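Long-range contact in plasmin and fibronectin-binding protein A (Streptococcus pneumoniae, PDB 4MR0), which acts as a fibronectin-dependent surface adhesin and invasin that also binds human plasmin, plasminogen and serum albumin: residues I433-A447 with V466-Q480. Residues are numbered along the deposited sequence; the frame is centred on the assembly and turned at random.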
# COMPACT_ATOMS: atom_id res chain seq x y z
N ILE A 433 12.19 3.52 7.80
CA ILE A 433 12.02 2.11 7.47
C ILE A 433 12.85 1.39 8.52
O ILE A 433 14.08 1.33 8.41
CB ILE A 433 12.57 1.83 6.05
CG1 ILE A 433 11.80 2.69 5.04
CG2 ILE A 433 12.42 0.36 5.71
CD1 ILE A 433 12.44 2.73 3.66
N ALA A 434 12.19 0.85 9.53
CA ALA A 434 12.92 0.22 10.62
C ALA A 434 12.41 -1.12 11.11
O ALA A 434 11.21 -1.39 11.08
CB ALA A 434 12.97 1.18 11.79
N GLU A 435 13.34 -1.94 11.58
CA GLU A 435 13.02 -3.23 12.16
C GLU A 435 12.09 -4.14 11.35
O GLU A 435 11.26 -4.85 11.92
CB GLU A 435 12.43 -3.00 13.55
CG GLU A 435 13.35 -2.23 14.50
CD GLU A 435 12.59 -1.38 15.51
OE1 GLU A 435 11.77 -1.95 16.27
OE2 GLU A 435 12.82 -0.15 15.56
N ASN A 436 12.23 -4.12 10.03
CA ASN A 436 11.42 -4.98 9.17
C ASN A 436 12.24 -6.21 8.81
O ASN A 436 13.47 -6.15 8.79
CB ASN A 436 11.04 -4.24 7.88
CG ASN A 436 10.20 -3.01 8.13
OD1 ASN A 436 9.01 -3.10 8.41
ND2 ASN A 436 10.83 -1.84 8.06
N ILE A 437 11.57 -7.32 8.54
CA ILE A 437 12.27 -8.55 8.17
C ILE A 437 11.92 -8.87 6.72
O ILE A 437 10.74 -8.85 6.35
CB ILE A 437 11.86 -9.76 9.04
CG1 ILE A 437 12.09 -9.45 10.52
CG2 ILE A 437 12.68 -10.99 8.63
CD1 ILE A 437 11.03 -8.56 11.13
N PHE A 438 12.93 -9.15 5.91
CA PHE A 438 12.70 -9.51 4.51
C PHE A 438 13.26 -10.90 4.25
O PHE A 438 14.42 -11.19 4.59
CB PHE A 438 13.40 -8.52 3.56
CG PHE A 438 12.99 -7.08 3.75
CD1 PHE A 438 13.47 -6.34 4.83
CD2 PHE A 438 12.15 -6.45 2.83
CE1 PHE A 438 13.13 -4.99 4.99
CE2 PHE A 438 11.81 -5.11 2.98
CZ PHE A 438 12.29 -4.38 4.06
N ASN A 439 12.45 -11.77 3.65
CA ASN A 439 12.87 -13.12 3.30
C ASN A 439 12.68 -13.20 1.79
O ASN A 439 11.56 -13.36 1.31
CB ASN A 439 12.00 -14.16 4.01
CG ASN A 439 12.12 -14.08 5.52
OD1 ASN A 439 13.22 -14.17 6.06
ND2 ASN A 439 10.99 -13.89 6.20
N ILE A 440 13.78 -13.05 1.06
CA ILE A 440 13.74 -13.04 -0.39
C ILE A 440 14.39 -14.24 -1.06
O ILE A 440 15.52 -14.61 -0.74
CB ILE A 440 14.41 -11.75 -0.91
CG1 ILE A 440 13.69 -10.53 -0.32
CG2 ILE A 440 14.38 -11.72 -2.43
CD1 ILE A 440 14.39 -9.20 -0.56
N ALA A 441 13.66 -14.84 -2.00
CA ALA A 441 14.15 -15.99 -2.74
C ALA A 441 14.22 -15.66 -4.23
O ALA A 441 14.88 -16.36 -5.00
CB ALA A 441 13.24 -17.19 -2.51
N ASP A 442 13.53 -14.59 -4.63
CA ASP A 442 13.51 -14.16 -6.02
C ASP A 442 14.72 -13.28 -6.33
O ASP A 442 14.92 -12.25 -5.70
CB ASP A 442 12.22 -13.37 -6.30
CG ASP A 442 12.20 -12.77 -7.69
OD1 ASP A 442 12.57 -13.47 -8.65
OD2 ASP A 442 11.81 -11.58 -7.83
N PRO A 443 15.55 -13.70 -7.30
CA PRO A 443 16.74 -12.92 -7.65
C PRO A 443 16.47 -11.54 -8.26
O PRO A 443 17.38 -10.72 -8.36
CB PRO A 443 17.49 -13.85 -8.61
CG PRO A 443 16.40 -14.65 -9.24
CD PRO A 443 15.49 -14.95 -8.07
N LYS A 444 15.23 -11.29 -8.65
CA LYS A 444 14.86 -10.01 -9.25
C LYS A 444 14.22 -9.05 -8.25
O LYS A 444 13.83 -7.94 -8.61
CB LYS A 444 13.90 -10.22 -10.42
CG LYS A 444 14.52 -10.81 -11.67
CD LYS A 444 13.46 -11.02 -12.75
CE LYS A 444 14.06 -11.01 -14.14
NZ LYS A 444 15.10 -12.06 -14.32
N THR A 445 14.12 -9.48 -6.99
CA THR A 445 13.50 -8.64 -5.97
C THR A 445 14.48 -7.91 -5.06
O THR A 445 15.38 -8.50 -4.47
CB THR A 445 12.52 -9.47 -5.09
OG1 THR A 445 11.38 -9.84 -5.87
CG2 THR A 445 12.05 -8.65 -3.89
N LYS A 446 14.27 -6.60 -4.97
CA LYS A 446 15.08 -5.71 -4.15
C LYS A 446 14.30 -5.55 -2.85
O LYS A 446 13.07 -5.43 -2.86
CB LYS A 446 15.20 -4.36 -4.87
CG LYS A 446 16.28 -3.43 -4.34
CD LYS A 446 16.20 -2.09 -5.05
CE LYS A 446 17.48 -1.78 -5.82
NZ LYS A 446 17.23 -1.69 -7.28
N ALA A 447 15.00 -5.55 -1.72
CA ALA A 447 14.31 -5.42 -0.43
C ALA A 447 13.83 -3.99 -0.20
O ALA A 447 12.63 -3.75 -0.03
CB ALA A 447 15.24 -5.83 0.70
N VAL A 466 16.92 4.25 7.44
CA VAL A 466 16.79 2.82 7.23
C VAL A 466 17.62 2.17 8.33
O VAL A 466 18.86 2.11 8.24
CB VAL A 466 17.34 2.39 5.85
CG1 VAL A 466 17.14 0.90 5.66
CG2 VAL A 466 16.63 3.17 4.73
N THR A 467 16.94 1.69 9.37
CA THR A 467 17.64 1.11 10.51
C THR A 467 17.13 -0.22 11.04
O THR A 467 15.93 -0.51 10.99
CB THR A 467 17.60 2.08 11.71
OG1 THR A 467 16.23 2.39 12.01
CG2 THR A 467 18.35 3.37 11.39
N LYS A 468 18.06 -1.01 11.57
CA LYS A 468 17.75 -2.29 12.18
C LYS A 468 16.87 -3.25 11.40
O LYS A 468 16.14 -4.04 11.98
CB LYS A 468 17.17 -2.07 13.58
CG LYS A 468 18.19 -1.49 14.56
CD LYS A 468 17.65 -1.40 15.99
CE LYS A 468 18.77 -0.97 16.95
NZ LYS A 468 18.30 -0.80 18.36
N ASN A 469 16.93 -3.18 10.08
CA ASN A 469 16.15 -4.09 9.26
C ASN A 469 16.98 -5.35 9.07
O ASN A 469 18.22 -5.31 9.10
CB ASN A 469 15.86 -3.47 7.89
CG ASN A 469 15.02 -2.22 7.99
OD1 ASN A 469 15.54 -1.11 8.01
ND2 ASN A 469 13.72 -2.40 8.06
N VAL A 470 16.30 -6.47 8.87
CA VAL A 470 16.97 -7.75 8.66
C VAL A 470 16.58 -8.29 7.29
O VAL A 470 15.41 -8.60 7.04
CB VAL A 470 16.58 -8.78 9.74
CG1 VAL A 470 17.20 -10.14 9.40
CG2 VAL A 470 17.05 -8.31 11.10
N ILE A 471 17.57 -8.41 6.42
CA ILE A 471 17.33 -8.92 5.08
C ILE A 471 17.95 -10.30 4.89
O ILE A 471 19.16 -10.47 4.99
CB ILE A 471 17.92 -7.96 4.03
CG1 ILE A 471 17.25 -6.58 4.15
CG2 ILE A 471 17.74 -8.53 2.62
CD1 ILE A 471 17.77 -5.54 3.17
N ASN A 472 17.10 -11.29 4.64
CA ASN A 472 17.55 -12.65 4.41
C ASN A 472 17.35 -12.96 2.92
O ASN A 472 16.28 -13.40 2.50
CB ASN A 472 16.74 -13.64 5.25
CG ASN A 472 16.88 -13.38 6.74
OD1 ASN A 472 17.99 -13.32 7.26
ND2 ASN A 472 15.75 -13.23 7.42
N ASN A 473 18.39 -12.71 2.13
CA ASN A 473 18.32 -12.95 0.70
C ASN A 473 19.06 -14.22 0.29
O ASN A 473 20.29 -14.24 0.26
CB ASN A 473 18.90 -11.75 -0.06
CG ASN A 473 18.58 -11.80 -1.55
OD1 ASN A 473 18.21 -12.85 -2.08
ND2 ASN A 473 18.73 -10.67 -2.23
N ASN A 474 18.32 -15.28 -0.01
CA ASN A 474 18.94 -16.52 -0.45
C ASN A 474 18.56 -16.86 -1.88
O ASN A 474 18.49 -18.03 -2.26
CB ASN A 474 18.59 -17.70 0.47
CG ASN A 474 17.27 -17.53 1.17
OD1 ASN A 474 17.22 -17.02 2.29
ND2 ASN A 474 16.19 -17.93 0.51
N SER A 475 18.31 -15.82 -2.67
CA SER A 475 17.96 -16.01 -4.07
C SER A 475 19.25 -16.38 -4.79
O SER A 475 20.34 -16.01 -4.34
CB SER A 475 17.40 -14.71 -4.66
OG SER A 475 18.40 -13.71 -4.71
N LYS A 476 19.15 -17.11 -5.90
CA LYS A 476 20.34 -17.50 -6.65
C LYS A 476 20.73 -16.48 -7.70
O LYS A 476 19.91 -16.08 -8.54
CB LYS A 476 20.15 -18.88 -7.29
CG LYS A 476 20.78 -20.01 -6.46
CD LYS A 476 20.12 -21.36 -6.75
CE LYS A 476 20.62 -21.99 -8.05
NZ LYS A 476 19.68 -23.09 -8.46
N GLU A 477 21.99 -16.05 -7.65
CA GLU A 477 22.52 -15.07 -8.59
C GLU A 477 21.64 -13.83 -8.68
O GLU A 477 21.09 -13.51 -9.73
CB GLU A 477 22.71 -15.72 -9.96
CG GLU A 477 24.00 -16.53 -10.05
CD GLU A 477 24.01 -17.54 -11.18
OE1 GLU A 477 23.59 -17.19 -12.31
OE2 GLU A 477 24.44 -18.69 -10.95
N THR A 478 21.54 -13.13 -7.55
CA THR A 478 20.74 -11.91 -7.44
C THR A 478 21.14 -10.91 -8.51
O THR A 478 22.32 -10.78 -8.85
CB THR A 478 20.94 -11.27 -6.05
OG1 THR A 478 20.90 -12.28 -5.04
CG2 THR A 478 19.84 -10.26 -5.78
N GLU A 479 20.16 -10.20 -9.04
CA GLU A 479 20.40 -9.23 -10.11
C GLU A 479 20.47 -7.76 -9.71
O GLU A 479 20.58 -6.89 -10.57
CB GLU A 479 19.33 -9.41 -11.19
CG GLU A 479 19.39 -10.76 -11.88
CD GLU A 479 18.15 -11.06 -12.68
OE1 GLU A 479 17.67 -10.16 -13.41
OE2 GLU A 479 17.64 -12.20 -12.57
N GLN A 480 20.39 -7.47 -8.41
CA GLN A 480 20.48 -6.09 -7.96
C GLN A 480 20.77 -6.03 -6.46
O GLN A 480 20.71 -7.04 -5.77
CB GLN A 480 19.19 -5.32 -8.28
CG GLN A 480 17.97 -5.74 -7.49
CD GLN A 480 17.51 -7.13 -7.84
OE1 GLN A 480 17.50 -8.02 -6.99
NE2 GLN A 480 17.13 -7.33 -9.10
O HOH W 1 15.27 1.03 14.37
O HOH W 2 16.65 -18.10 -6.24
O HOH W 3 17.01 -10.92 -4.87
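Strand 437-440 runs parallel to strand 470-473, their axes 4.7 Å apart and 6° from parallel, and Ile437, Phe438, Asn439 and Ile440 pair with Val470, Ile471, Asn472 and Asn473. The same pairing joins Ile433 and Ala434 to Val466 and Thr467. Backbone bonds pass in both directions; Asn472 N to Phe438 O, at 2.7 Å, is one of them.

Asn439 and Asn472 stand side by side on the face that also carries Ile437 and Val470. Their amides are nearly coplanar, 8° apart, and Asn472 ND2 donates to Asn439 OD1 over 3.0 Å. Asn439 ND2 bonds to Asp395. On the opposite face, Phe438 meets Ile471 through CD1 and CG1, 3.8 Å apart. Ala447 CB lies over one face of the ring, toward its rim, and touches Ile471 CD1 at 3.5 Å. Phe438 also stacks on Phe394.

At the end of its strand, Asn473 forms an Asx turn. Its CG is anti to the backbone N (chi1 -167°), and OD1 accepts from both Ser475 N and Ser475 OG. A water links that hydroxyl to Asp442 O and Thr445 O. Pro443 O takes Glu479 N at 2.9 Å. Lys444 bends at its last torsion, bringing NZ to the syn side of Glu479 OE2 at 3.1 Å.

These are neighbouring coils of a right-handed parallel beta-helix, as in pectate lyase-like proteins. Apolar side chains pack the inward face, with Asn473 a polar exception. Outside, a short polar row reaches Asp395. Beyond the strands, one backbone bond, bridging water and the Lys444-Glu479 salt bridge join the loops.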